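Side-chain contacts in betaine aldehyde dehydrogenase (Staphylococcus aureus subsp. aureus COL, PDB 4QTO), which catalyses the NAD-dependent oxidation of betaine aldehyde to glycine betaine: residues I52-P55 with Y56-E59; T122-L126 with E127-A131; P183-Q186 with A187-K190; A297-Q300 with A301-G305. One frame throughout, in Å; residues are numbered along the deposited sequence.

Contact 1. Residues I52-P55 with Y56-E59; sequences IINP and YNQE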
ATOM      1  N   ILE A  52      36.676  26.108 -13.585  1.00 15.13           N
ATOM      2  CA  ILE A  52      36.472  24.989 -12.680  1.00 14.51           C
ATOM      3  C   ILE A  52      37.870  24.511 -12.275  1.00 17.47           C
ATOM      4  O   ILE A  52      38.763  24.383 -13.115  1.00 16.53           O
ATOM      5  CB  ILE A  52      35.673  23.867 -13.376  1.00 13.92           C
ATOM      6  CG1 ILE A  52      34.347  24.424 -13.879  1.00 13.45           C
ATOM      7  CG2 ILE A  52      35.451  22.672 -12.455  1.00 13.40           C
ATOM      8  CD1 ILE A  52      33.528  25.148 -12.830  1.00 14.18           C
ATOM      9  N   ILE A  53      38.027  24.220 -10.989  0.50 17.39           N
ATOM     10  CA  ILE A  53      39.304  23.861 -10.402  0.50 20.24           C
ATOM     11  C   ILE A  53      39.339  22.422  -9.889  0.50 20.40           C
ATOM     12  O   ILE A  53      38.299  21.855  -9.510  0.50 21.19           O
ATOM     13  CB  ILE A  53      39.511  24.805  -9.197  0.50 22.99           C
ATOM     14  CG1 ILE A  53      39.407  26.275  -9.657  0.50 24.10           C
ATOM     15  CG2 ILE A  53      40.816  24.548  -8.494  0.50 25.53           C
ATOM     16  CD1 ILE A  53      39.266  27.270  -8.515  0.50 24.28           C
ATOM     17  N   ASN A  54      40.531  21.837  -9.899  1.00 19.72           N
ATOM     18  CA  ASN A  54      40.777  20.517  -9.306  1.00 18.18           C
ATOM     19  C   ASN A  54      41.297  20.838  -7.876  1.00 17.82           C
ATOM     20  O   ASN A  54      42.362  21.434  -7.736  1.00 17.81           O
ATOM     21  CB  ASN A  54      41.851  19.777 -10.084  1.00 18.93           C
ATOM     22  CG  ASN A  54      42.267  18.456  -9.427  1.00 19.27           C
ATOM     23  OD1 ASN A  54      41.846  18.118  -8.305  1.00 16.82           O
ATOM     24  ND2 ASN A  54      43.149  17.735 -10.097  1.00 19.58           N
ATOM     25  N   PRO A  55      40.591  20.432  -6.810  1.00 15.99           N
ATOM     26  CA  PRO A  55      41.065  20.775  -5.461  1.00 16.57           C
ATOM     27  C   PRO A  55      42.401  20.138  -5.035  1.00 15.92           C
ATOM     28  O   PRO A  55      43.021  20.567  -4.061  1.00 17.00           O
ATOM     29  CB  PRO A  55      39.941  20.292  -4.554  1.00 16.21           C
ATOM     30  CG  PRO A  55      39.300  19.192  -5.336  1.00 16.14           C
ATOM     31  CD  PRO A  55      39.375  19.610  -6.787  1.00 15.58           C
ATOM     32  N   TYR A  56      42.853  19.125  -5.753  1.00 16.43           N
ATOM     33  CA  TYR A  56      44.113  18.482  -5.414  1.00 18.03           C
ATOM     34  C   TYR A  56      45.309  19.394  -5.648  1.00 18.85           C
ATOM     35  O   TYR A  56      46.334  19.337  -4.916  1.00 19.72           O
ATOM     36  CB  TYR A  56      44.292  17.169  -6.201  1.00 18.09           C
ATOM     37  CG  TYR A  56      45.693  16.623  -6.032  1.00 17.96           C
ATOM     38  CD1 TYR A  56      46.104  16.114  -4.812  1.00 18.24           C
ATOM     39  CD2 TYR A  56      46.601  16.649  -7.077  1.00 19.64           C
ATOM     40  CE1 TYR A  56      47.407  15.654  -4.618  1.00 19.97           C
ATOM     41  CE2 TYR A  56      47.890  16.174  -6.906  1.00 21.98           C
ATOM     42  CZ  TYR A  56      48.281  15.672  -5.669  1.00 20.90           C
ATOM     43  OH  TYR A  56      49.585  15.207  -5.487  1.00 24.12           O
ATOM     44  N   ASN A  57      45.234  20.198  -6.709  1.00 18.90           N
ATOM     45  CA  ASN A  57      46.341  21.084  -7.050  1.00 20.37           C
ATOM     46  C   ASN A  57      45.971  22.542  -7.341  1.00 20.12           C
ATOM     47  O   ASN A  57      46.849  23.356  -7.676  1.00 20.34           O
ATOM     48  CB  ASN A  57      47.083  20.487  -8.254  1.00 21.01           C
ATOM     49  CG  ASN A  57      46.173  20.254  -9.440  1.00 21.32           C
ATOM     50  OD1 ASN A  57      45.106  20.851  -9.556  1.00 19.49           O
ATOM     51  ND2 ASN A  57      46.595  19.383 -10.329  1.00 22.99           N
ATOM     52  N   GLN A  58      44.699  22.865  -7.168  1.00 20.47           N
ATOM     53  CA  GLN A  58      44.144  24.196  -7.425  1.00 20.53           C
ATOM     54  C   GLN A  58      44.321  24.690  -8.869  1.00 21.26           C
ATOM     55  O   GLN A  58      44.252  25.873  -9.118  1.00 24.34           O
ATOM     56  CB  GLN A  58      44.623  25.218  -6.409  1.00 21.34           C
ATOM     57  CG  GLN A  58      44.282  24.823  -4.978  1.00 23.60           C
ATOM     58  CD  GLN A  58      44.634  25.905  -3.975  1.00 25.09           C
ATOM     59  OE1 GLN A  58      43.942  26.915  -3.865  1.00 28.05           O
ATOM     60  NE2 GLN A  58      45.673  25.670  -3.196  1.00 28.38           N
ATOM     61  N   GLU A  59      44.507  23.763  -9.800  1.00 21.03           N
ATOM     62  CA  GLU A  59      44.671  24.128 -11.202  1.00 23.17           C
ATOM     63  C   GLU A  59      43.323  24.195 -11.904  1.00 22.07           C
ATOM     64  O   GLU A  59      42.390  23.434 -11.569  1.00 19.45           O
ATOM     65  CB  GLU A  59      45.552  23.115 -11.919  1.00 25.73           C
ATOM     66  CG  GLU A  59      46.973  23.074 -11.381  1.00 31.65           C
ATOM     67  CD  GLU A  59      47.891  22.195 -12.207  1.00 38.14           C
ATOM     68  OE1 GLU A  59      47.438  21.636 -13.235  1.00 46.51           O
ATOM     69  OE2 GLU A  59      49.073  22.067 -11.824  1.00 43.59           O
TER
HETATM   70  O   HOH W   1      44.573  18.543 -12.562  1.00 24.87           O
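Asn54 and residues 56-59 form a polar turn, the connection of the two-stranded antiparallel hairpin of strands 49-54 and 59-65. Where the chain doubles back, Asn54 N donates to Glu59 O at 3.0 Å, a nearly straight bond that closes the turn. The same carbonyl, Glu59 O, also receives a CA-H contact from Ile53 CA. Inside the turn, Asn54 O accepts from Asn57 N at 3.3 Å and, weakly, from Gln58 N. The Asn54 side chain works forward: with CG anti to the backbone N (chi1 174°), the amide is directed past Pro55, so that OD1 takes Tyr56 N at 2.9 Å, the donor standing above the carbonyl plane of the amide. Asn57 OD1 in turn accepts from the N-H two residues ahead, Glu59 N at 3.0 Å, an Asx turn. The two asparagine side chains cross at about a right angle, and a water takes a hydrogen bond from each amide nitrogen, 3.0 Å from Asn54 ND2 and 3.1 Å from Asn57 ND2. The apolar part is small: Ile53 CG2 rests on Gln58 CA at 3.5 Å, while Gln58 NE2 reaches out to Asp392 O. Two side-chain carbonyls thus bind backbone N-H groups within the turn, and the shared water ties their amide nitrogens together, which should restrain both amides against flipping; side chains brace the bend alongside backbone bonds.

Contact 2. Residues T122-L126 with E127-A131; sequences TGKTL and EESYA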
ATOM      1  N   THR A 122      35.878  16.812  -7.712  1.00 14.43           N
ATOM      2  CA  THR A 122      35.574  16.915  -6.276  1.00 14.51           C
ATOM      3  C   THR A 122      36.682  16.502  -5.330  1.00 14.91           C
ATOM      4  O   THR A 122      36.560  16.720  -4.126  1.00 14.80           O
ATOM      5  CB  THR A 122      34.352  16.069  -5.893  1.00 14.89           C
ATOM      6  OG1 THR A 122      34.676  14.663  -5.962  1.00 14.89           O
ATOM      7  CG2 THR A 122      33.144  16.401  -6.783  1.00 15.71           C
ATOM      8  N   GLY A 123      37.692  15.800  -5.847  1.00 14.57           N
ATOM      9  CA  GLY A 123      38.861  15.449  -5.058  1.00 15.33           C
ATOM     10  C   GLY A 123      38.805  14.121  -4.329  1.00 15.09           C
ATOM     11  O   GLY A 123      39.842  13.652  -3.872  1.00 15.98           O
ATOM     12  N   LYS A 124      37.633  13.495  -4.232  1.00 15.18           N
ATOM     13  CA  LYS A 124      37.546  12.226  -3.467  1.00 14.93           C
ATOM     14  C   LYS A 124      38.243  11.095  -4.207  1.00 14.92           C
ATOM     15  O   LYS A 124      38.512  11.195  -5.394  1.00 15.19           O
ATOM     16  CB  LYS A 124      36.114  11.851  -3.073  1.00 16.11           C
ATOM     17  CG  LYS A 124      35.241  11.355  -4.182  1.00 16.43           C
ATOM     18  CD  LYS A 124      33.895  11.013  -3.542  1.00 18.25           C
ATOM     19  CE  LYS A 124      33.079  10.134  -4.428  1.00 21.62           C
ATOM     20  NZ  LYS A 124      32.683  10.797  -5.688  1.00 22.00           N
ATOM     21  N   THR A 125      38.537  10.014  -3.485  1.00 14.88           N
ATOM     22  CA  THR A 125      39.247   8.918  -4.099  1.00 13.97           C
ATOM     23  C   THR A 125      38.506   8.275  -5.262  1.00 14.83           C
ATOM     24  O   THR A 125      37.282   8.240  -5.304  1.00 13.32           O
ATOM     25  CB  THR A 125      39.646   7.819  -3.100  1.00 15.25           C
ATOM     26  OG1 THR A 125      38.479   7.130  -2.642  1.00 14.17           O
ATOM     27  CG2 THR A 125      40.470   8.353  -1.957  1.00 16.47           C
ATOM     28  N   LEU A 126      39.283   7.748  -6.201  1.00 14.40           N
ATOM     29  CA  LEU A 126      38.700   7.066  -7.334  1.00 16.40           C
ATOM     30  C   LEU A 126      37.853   5.874  -6.876  1.00 15.89           C
ATOM     31  O   LEU A 126      36.771   5.645  -7.435  1.00 16.28           O
ATOM     32  CB  LEU A 126      39.819   6.695  -8.318  1.00 17.28           C
ATOM     33  CG  LEU A 126      39.337   6.115  -9.632  1.00 20.12           C
ATOM     34  CD1 LEU A 126      38.494   7.139 -10.375  1.00 19.79           C
ATOM     35  CD2 LEU A 126      40.555   5.702 -10.435  1.00 21.57           C
ATOM     36  N   GLU A 127      38.297   5.132  -5.858  0.50 16.57           N
ATOM     37  CA  GLU A 127      37.501   4.015  -5.358  0.50 18.07           C
ATOM     38  C   GLU A 127      36.143   4.495  -4.821  0.50 16.74           C
ATOM     39  O   GLU A 127      35.116   3.847  -5.037  0.50 16.83           O
ATOM     40  CB  GLU A 127      38.290   3.209  -4.319  0.50 20.22           C
ATOM     41  CG  GLU A 127      39.382   2.362  -4.961  0.50 22.61           C
ATOM     42  CD  GLU A 127      38.790   1.219  -5.771  0.50 25.42           C
ATOM     43  OE1 GLU A 127      37.701   0.730  -5.397  0.50 31.26           O
ATOM     44  OE2 GLU A 127      39.408   0.795  -6.766  0.50 31.33           O
ATOM     45  N   GLU A 128      36.128   5.652  -4.158  1.00 15.18           N
ATOM     46  CA  GLU A 128      34.867   6.236  -3.686  1.00 14.61           C
ATOM     47  C   GLU A 128      34.002   6.594  -4.889  1.00 13.87           C
ATOM     48  O   GLU A 128      32.782   6.371  -4.896  1.00 14.15           O
ATOM     49  CB  GLU A 128      35.086   7.490  -2.838  1.00 14.48           C
ATOM     50  CG  GLU A 128      35.555   7.178  -1.441  1.00 15.25           C
ATOM     51  CD  GLU A 128      36.071   8.414  -0.721  1.00 16.27           C
ATOM     52  OE1 GLU A 128      37.251   8.734  -0.911  1.00 17.16           O
ATOM     53  OE2 GLU A 128      35.269   9.136  -0.085  1.00 16.80           O
ATOM     54  N   SER A 129      34.624   7.183  -5.903  1.00 13.26           N
ATOM     55  CA  SER A 129      33.878   7.545  -7.106  1.00 12.73           C
ATOM     56  C   SER A 129      33.291   6.338  -7.846  1.00 14.48           C
ATOM     57  O   SER A 129      32.162   6.442  -8.331  1.00 14.04           O
ATOM     58  CB  SER A 129      34.698   8.419  -8.046  1.00 12.89           C
ATOM     59  OG  SER A 129      34.964   9.694  -7.448  1.00 14.29           O
ATOM     60  N   TYR A 130      34.017   5.217  -7.905  1.00 14.82           N
ATOM     61  CA  TYR A 130      33.479   4.001  -8.525  1.00 16.91           C
ATOM     62  C   TYR A 130      32.244   3.552  -7.746  1.00 16.89           C
ATOM     63  O   TYR A 130      31.215   3.173  -8.332  1.00 15.70           O
ATOM     64  CB  TYR A 130      34.473   2.844  -8.537  1.00 18.10           C
ATOM     65  CG  TYR A 130      35.662   2.960  -9.457  1.00 20.66           C
ATOM     66  CD1 TYR A 130      35.517   3.379 -10.739  1.00 21.75           C
ATOM     67  CD2 TYR A 130      36.913   2.528  -9.035  1.00 25.49           C
ATOM     68  CE1 TYR A 130      36.638   3.448 -11.598  1.00 23.61           C
ATOM     69  CE2 TYR A 130      38.016   2.577  -9.868  1.00 26.42           C
ATOM     70  CZ  TYR A 130      37.870   3.047 -11.140  1.00 27.50           C
ATOM     71  OH  TYR A 130      38.995   3.073 -11.946  1.00 33.77           O
ATOM     72  N   ALA A 131      32.333   3.572  -6.418  1.00 17.24           N
ATOM     73  CA  ALA A 131      31.170   3.187  -5.577  1.00 18.82           C
ATOM     74  C   ALA A 131      29.963   4.078  -5.869  1.00 16.86           C
ATOM     75  O   ALA A 131      28.820   3.585  -5.955  1.00 15.73           O
ATOM     76  CB  ALA A 131      31.545   3.239  -4.093  1.00 19.69           C
TER
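Thr125 and Glu128 grip each other through three hydrogen bonds. Thr125 OG1 accepts from Glu128 N at 3.2 Å and donates to Glu128 OE1 at 2.7 Å, which receives it on its anti lone pair. Glu128 OE1 also takes Thr125 N at 3.1 Å, this donor arriving from above the carboxylate plane. OG1 can serve both the amide and the acid because chi1 of 69° sets it between the backbone N and the carbonyl carbon of Thr125. Beside this pair the aliphatic chain of Lys124 runs across Glu128, CE lying 3.7 Å from Glu128 CB, and bends at its last torsion to bring NZ within 3.1 Å of Ser129 OG. The ammonium also forms a salt bridge with Asp132, its strongest polar partner, and Ser129 OG is bonded to Thr119 of the preceding helix. Leu126 CG sits over one face of the ring of Tyr130, one turn further on, in a CH-pi contact, 4.1 Å from the centroid, and Leu126 CD2 approaches Tyr130 OH at 3.4 Å. The phenol is in turn hydrogen-bonded to Glu112, which ties the ring to helix 111-122. Trp517 of the second subunit packs on Thr125, Glu127 and Glu128. Together, Thr125 as N-cap and Glu128 three residues later make the capping box that starts helix 126-146.

Contact 3. Residues P183-Q186 with A187-K190; sequences PLLQ and ASWK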
ATOM      1  N   PRO A 183      28.158  15.363  -6.578  1.00 11.30           N
ATOM      2  CA  PRO A 183      27.320  15.998  -7.596  1.00 11.99           C
ATOM      3  C   PRO A 183      26.420  15.083  -8.395  1.00 10.61           C
ATOM      4  O   PRO A 183      25.211  15.326  -8.471  1.00 10.24           O
ATOM      5  CB  PRO A 183      28.335  16.701  -8.517  1.00 12.24           C
ATOM      6  CG  PRO A 183      29.534  16.873  -7.692  1.00 13.29           C
ATOM      7  CD  PRO A 183      29.568  15.737  -6.714  1.00 11.74           C
ATOM      8  N   LEU A 184      26.983  14.055  -8.992  1.00 10.42           N
ATOM      9  CA  LEU A 184      26.156  13.201  -9.799  1.00 10.59           C
ATOM     10  C   LEU A 184      25.227  12.339  -8.957  1.00  9.68           C
ATOM     11  O   LEU A 184      24.096  12.056  -9.378  1.00  9.61           O
ATOM     12  CB  LEU A 184      27.009  12.369 -10.762  1.00 11.45           C
ATOM     13  CG  LEU A 184      26.197  11.596 -11.790  1.00 12.16           C
ATOM     14  CD1 LEU A 184      25.286  12.491 -12.607  1.00 14.69           C
ATOM     15  CD2 LEU A 184      27.114  10.772 -12.670  1.00 13.63           C
ATOM     16  N   LEU A 185      25.677  11.884  -7.803  1.00  9.77           N
ATOM     17  CA  LEU A 185      24.828  11.068  -6.957  1.00 10.53           C
ATOM     18  C   LEU A 185      23.581  11.856  -6.563  1.00 10.76           C
ATOM     19  O   LEU A 185      22.449  11.372  -6.714  1.00  9.43           O
ATOM     20  CB  LEU A 185      25.568  10.627  -5.710  1.00 11.19           C
ATOM     21  CG  LEU A 185      24.774   9.797  -4.720  1.00 13.55           C
ATOM     22  CD1 LEU A 185      24.407   8.437  -5.338  1.00 14.32           C
ATOM     23  CD2 LEU A 185      25.600   9.634  -3.439  1.00 13.99           C
ATOM     24  N   GLN A 186      23.766  13.091  -6.086  1.00 10.89           N
ATOM     25  CA  GLN A 186      22.618  13.885  -5.658  1.00 12.20           C
ATOM     26  C   GLN A 186      21.752  14.271  -6.850  1.00 11.50           C
ATOM     27  O   GLN A 186      20.536  14.341  -6.718  1.00 13.13           O
ATOM     28  CB  GLN A 186      23.085  15.106  -4.860  1.00 16.02           C
ATOM     29  CG  GLN A 186      23.787  14.729  -3.575  1.00 19.01           C
ATOM     30  CD  GLN A 186      22.953  13.862  -2.648  1.00 26.61           C
ATOM     31  OE1 GLN A 186      21.892  14.270  -2.159  1.00 26.84           O
ATOM     32  NE2 GLN A 186      23.466  12.679  -2.337  1.00 34.72           N
ATOM     33  N   ALA A 187      22.360  14.480  -8.010  1.00 10.17           N
ATOM     34  CA  ALA A 187      21.596  14.761  -9.219  1.00 11.28           C
ATOM     35  C   ALA A 187      20.676  13.564  -9.543  1.00 10.86           C
ATOM     36  O   ALA A 187      19.496  13.746  -9.862  1.00  9.78           O
ATOM     37  CB  ALA A 187      22.495  15.036 -10.390  1.00 12.27           C
ATOM     38  N   SER A 188      21.231  12.349  -9.471  1.00 10.29           N
ATOM     39  CA  SER A 188      20.445  11.137  -9.794  1.00  9.52           C
ATOM     40  C   SER A 188      19.229  10.992  -8.889  1.00  9.74           C
ATOM     41  O   SER A 188      18.159  10.540  -9.303  1.00  8.73           O
ATOM     42  CB  SER A 188      21.275   9.850  -9.767  1.00  9.82           C
ATOM     43  OG  SER A 188      21.630   9.411  -8.447  1.00  9.99           O
ATOM     44  N   TRP A 189      19.381  11.362  -7.619  1.00  8.16           N
ATOM     45  CA  TRP A 189      18.274  11.255  -6.663  1.00  8.74           C
ATOM     46  C   TRP A 189      17.070  12.128  -7.019  1.00  9.05           C
ATOM     47  O   TRP A 189      15.939  11.824  -6.640  1.00  9.44           O
ATOM     48  CB  TRP A 189      18.754  11.632  -5.256  1.00  8.37           C
ATOM     49  CG  TRP A 189      19.696  10.667  -4.579  1.00  9.75           C
ATOM     50  CD1 TRP A 189      20.432   9.676  -5.147  1.00 10.02           C
ATOM     51  CD2 TRP A 189      20.097  10.719  -3.199  1.00  9.74           C
ATOM     52  NE1 TRP A 189      21.210   9.067  -4.189  1.00 10.41           N
ATOM     53  CE2 TRP A 189      20.997   9.683  -2.983  1.00 10.51           C
ATOM     54  CE3 TRP A 189      19.716  11.525  -2.116  1.00 12.07           C
ATOM     55  CZ2 TRP A 189      21.579   9.452  -1.739  1.00 12.21           C
ATOM     56  CZ3 TRP A 189      20.278  11.268  -0.865  1.00 13.37           C
ATOM     57  CH2 TRP A 189      21.188  10.245  -0.707  1.00 12.83           C
ATOM     58  N   LYS A 190      17.335  13.216  -7.717  1.00  8.47           N
ATOM     59  CA  LYS A 190      16.330  14.146  -8.164  1.00  8.44           C
ATOM     60  C   LYS A 190      15.832  13.853  -9.585  1.00  9.40           C
ATOM     61  O   LYS A 190      14.612  13.823  -9.832  1.00  8.87           O
ATOM     62  CB  LYS A 190      16.865  15.591  -8.056  1.00  9.08           C
ATOM     63  CG  LYS A 190      17.361  15.974  -6.656  1.00  9.87           C
ATOM     64  CD  LYS A 190      17.698  17.442  -6.576  1.00 10.55           C
ATOM     65  CE  LYS A 190      18.375  17.856  -5.285  1.00 11.73           C
ATOM     66  NZ  LYS A 190      17.556  17.611  -4.090  1.00 12.67           N
TER
HETATM   67  O   HOH W   2      19.806  15.290  -3.536  1.00 25.10           O
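Residues 183-190 form the first turns of helix 183-197, with regular i to i+4 bonds from Ala187 N to Pro183 O, Ser188 N to Leu184 O and Trp189 N to Leu185 O. Leu185 O is gripped twice, since Ser188 OG also donates to it at 2.7 Å; chi1 of 73° folds the hydroxyl back against the helix. The Trp189 indole is touched by two residues of the preceding turn. Leu185 CD1 comes to 3.5 Å from Trp189 NE1. Gln186 lies alongside the six-membered ring, its chain bent at chi2 (-57°) to bring the amide over one face, with NE2 3.7 Å from Trp189 CH2 and OE1 3.5 Å from Trp189 CE3. The planes are 64° apart, so the amide stands on the ring by its oxygen and nitrogen, with CD farther from the face. A water lies 2.7 Å from Gln186 OE1 and bonds weakly to Lys190 NZ, whose main partner is Glu491 in a salt bridge. Trp480 meets the indole edge-to-face, while helix 126-146 packs against Leu184, Leu185 and Ser188. This buried helix is the crossover of a beta-alpha-beta unit between parallel strands 162-177 and 200-204, part of the Rossmann-type architecture of the aldehyde dehydrogenase family.

Contact 4. Residues A297-Q300 with A301-G305; sequences AVDQ and ALNGG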
ATOM      1  N   ALA A 297      33.882  -0.568  16.139  1.00  9.75           N
ATOM      2  CA  ALA A 297      33.473   0.793  16.465  1.00 10.34           C
ATOM      3  C   ALA A 297      34.559   1.788  16.116  1.00 10.11           C
ATOM      4  O   ALA A 297      34.249   2.905  15.646  1.00 10.21           O
ATOM      5  CB  ALA A 297      33.094   0.911  17.924  1.00 11.70           C
ATOM      6  N   VAL A 298      35.829   1.413  16.324  1.00  9.76           N
ATOM      7  CA  VAL A 298      36.936   2.277  15.938  1.00 10.53           C
ATOM      8  C   VAL A 298      37.006   2.411  14.409  1.00 10.51           C
ATOM      9  O   VAL A 298      37.084   3.533  13.875  1.00 10.45           O
ATOM     10  CB  VAL A 298      38.282   1.765  16.473  1.00 11.30           C
ATOM     11  CG1 VAL A 298      39.429   2.596  15.940  1.00 11.62           C
ATOM     12  CG2 VAL A 298      38.271   1.803  17.993  1.00 11.65           C
ATOM     13  N   ASP A 299      36.913   1.290  13.701  1.00 11.05           N
ATOM     14  CA  ASP A 299      36.917   1.296  12.234  1.00 11.65           C
ATOM     15  C   ASP A 299      35.804   2.205  11.691  1.00 11.67           C
ATOM     16  O   ASP A 299      36.030   3.049  10.809  1.00 10.96           O
ATOM     17  CB  ASP A 299      36.704  -0.133  11.712  1.00 12.70           C
ATOM     18  CG  ASP A 299      36.625  -0.227  10.197  1.00 14.98           C
ATOM     19  OD1 ASP A 299      37.680  -0.271   9.542  1.00 17.32           O
ATOM     20  OD2 ASP A 299      35.499  -0.381   9.677  1.00 16.92           O
ATOM     21  N   GLN A 300      34.591   2.020  12.222  1.00 11.15           N
ATOM     22  CA  GLN A 300      33.442   2.764  11.742  1.00 10.83           C
ATOM     23  C   GLN A 300      33.437   4.220  12.190  1.00 10.24           C
ATOM     24  O   GLN A 300      32.828   5.074  11.529  1.00 10.62           O
ATOM     25  CB  GLN A 300      32.130   2.042  12.077  1.00 11.34           C
ATOM     26  CG  GLN A 300      31.979   0.736  11.296  1.00 11.94           C
ATOM     27  CD  GLN A 300      31.582   0.954   9.848  1.00 13.31           C
ATOM     28  OE1 GLN A 300      32.009   1.912   9.176  1.00 14.19           O
ATOM     29  NE2 GLN A 300      30.750   0.067   9.345  1.00 14.01           N
ATOM     30  N   ALA A 301      34.147   4.564  13.276  1.00 10.05           N
ATOM     31  CA  ALA A 301      34.229   5.949  13.691  1.00 10.04           C
ATOM     32  C   ALA A 301      35.143   6.679  12.687  1.00 10.86           C
ATOM     33  O   ALA A 301      34.891   7.832  12.318  1.00 11.10           O
ATOM     34  CB  ALA A 301      34.776   6.082  15.099  1.00 10.71           C
ATOM     35  N   LEU A 302      36.199   6.005  12.252  1.00 10.69           N
ATOM     36  CA  LEU A 302      37.078   6.567  11.212  1.00 11.41           C
ATOM     37  C   LEU A 302      36.289   6.750   9.922  1.00 10.60           C
ATOM     38  O   LEU A 302      36.361   7.797   9.266  1.00 11.31           O
ATOM     39  CB  LEU A 302      38.270   5.656  10.970  1.00 11.43           C
ATOM     40  CG  LEU A 302      39.278   5.539  12.118  1.00 11.94           C
ATOM     41  CD1 LEU A 302      40.071   4.242  11.988  1.00 12.45           C
ATOM     42  CD2 LEU A 302      40.189   6.753  12.200  1.00 12.92           C
ATOM     43  N   ASN A 303      35.536   5.717   9.538  1.00 10.26           N
ATOM     44  CA  ASN A 303      34.764   5.791   8.306  1.00 10.25           C
ATOM     45  C   ASN A 303      33.741   6.913   8.379  1.00 10.94           C
ATOM     46  O   ASN A 303      33.572   7.702   7.433  1.00 11.15           O
ATOM     47  CB  ASN A 303      34.111   4.447   8.008  1.00 10.75           C
ATOM     48  CG  ASN A 303      35.132   3.327   7.844  1.00 12.29           C
ATOM     49  OD1 ASN A 303      36.295   3.562   7.488  1.00 13.12           O
ATOM     50  ND2 ASN A 303      34.711   2.111   8.127  1.00 13.47           N
ATOM     51  N   GLY A 304      33.034   6.975   9.501  1.00 10.69           N
ATOM     52  CA  GLY A 304      32.066   8.014   9.693  1.00 11.06           C
ATOM     53  C   GLY A 304      32.645   9.408   9.644  1.00 10.86           C
ATOM     54  O   GLY A 304      32.034  10.327   9.072  1.00 11.85           O
ATOM     55  N   GLY A 305      33.838   9.592  10.211  1.00 11.09           N
ATOM     56  CA  GLY A 305      34.392  10.915  10.266  1.00 10.58           C
ATOM     57  C   GLY A 305      35.092  11.421   9.023  1.00 10.59           C
ATOM     58  O   GLY A 305      35.055  12.611   8.741  1.00 11.52           O
TER
HETATM   59  O   HOH W   3      38.364   1.801   7.813  1.00 13.95           O
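The flat groups of Asp299, Gln300 and Asn303 meet at the Asn303 amide nitrogen, with the Asn303 plane almost perpendicular to both others: 89° to the Asp299 carboxylate and 82° to the Gln300 amide. Gln300 OE1 lies in the Asn303 amide plane and receives ND2 in a nearly straight bond of 2.9 Å, although that donor stands well above the carbonyl plane of Gln300. Asp299 OD2 takes a weak, bent bond from the same nitrogen. The setting is an i to i+3 and i to i+4 side-chain cluster on one side of the buried helix 294-306, whose backbone bonds include Asn303 N to Asp299 O at 3.0 Å and Gly304 N to Gln300 O at 2.8 Å. Gln300 bends at chi2 (-77°) to carry its carbonyl round to Asn303. Both carboxylate oxygens of Asp299 are also bonded to the second subunit, OD2 to Val515 N and OD1 to Asn516 N, and Phe518 of that subunit packs on Leu302 and Asn303, so the cluster belongs to a subunit interface. Leu302 also packs on helix 323-337 of its own chain. A water closes the polar group by donating to Asp299 OD1 at 2.8 Å and to Asn303 OD1 at 2.7 Å.

How the contacts relate
Contacts 3 and 4 are buried within helices, whereas contacts 1 and 2 are partly buried, one at a hairpin bend and the other at a helix start. The first three form a chain of neighbours: Pro55 of contact 1 packs on Thr122 and Gly123 of contact 2, and Thr122 packs on Pro183 of contact 3. Contact 4 touches none of them, its nearest atoms about 8 Å from contact 2, but both meet the second subunit. Chemistry follows position: side chains bind backbone N-H groups at the turn and the N-cap, an amide lies over an indole near the chain's centre, and carboxylate and amide groups cluster at the interface.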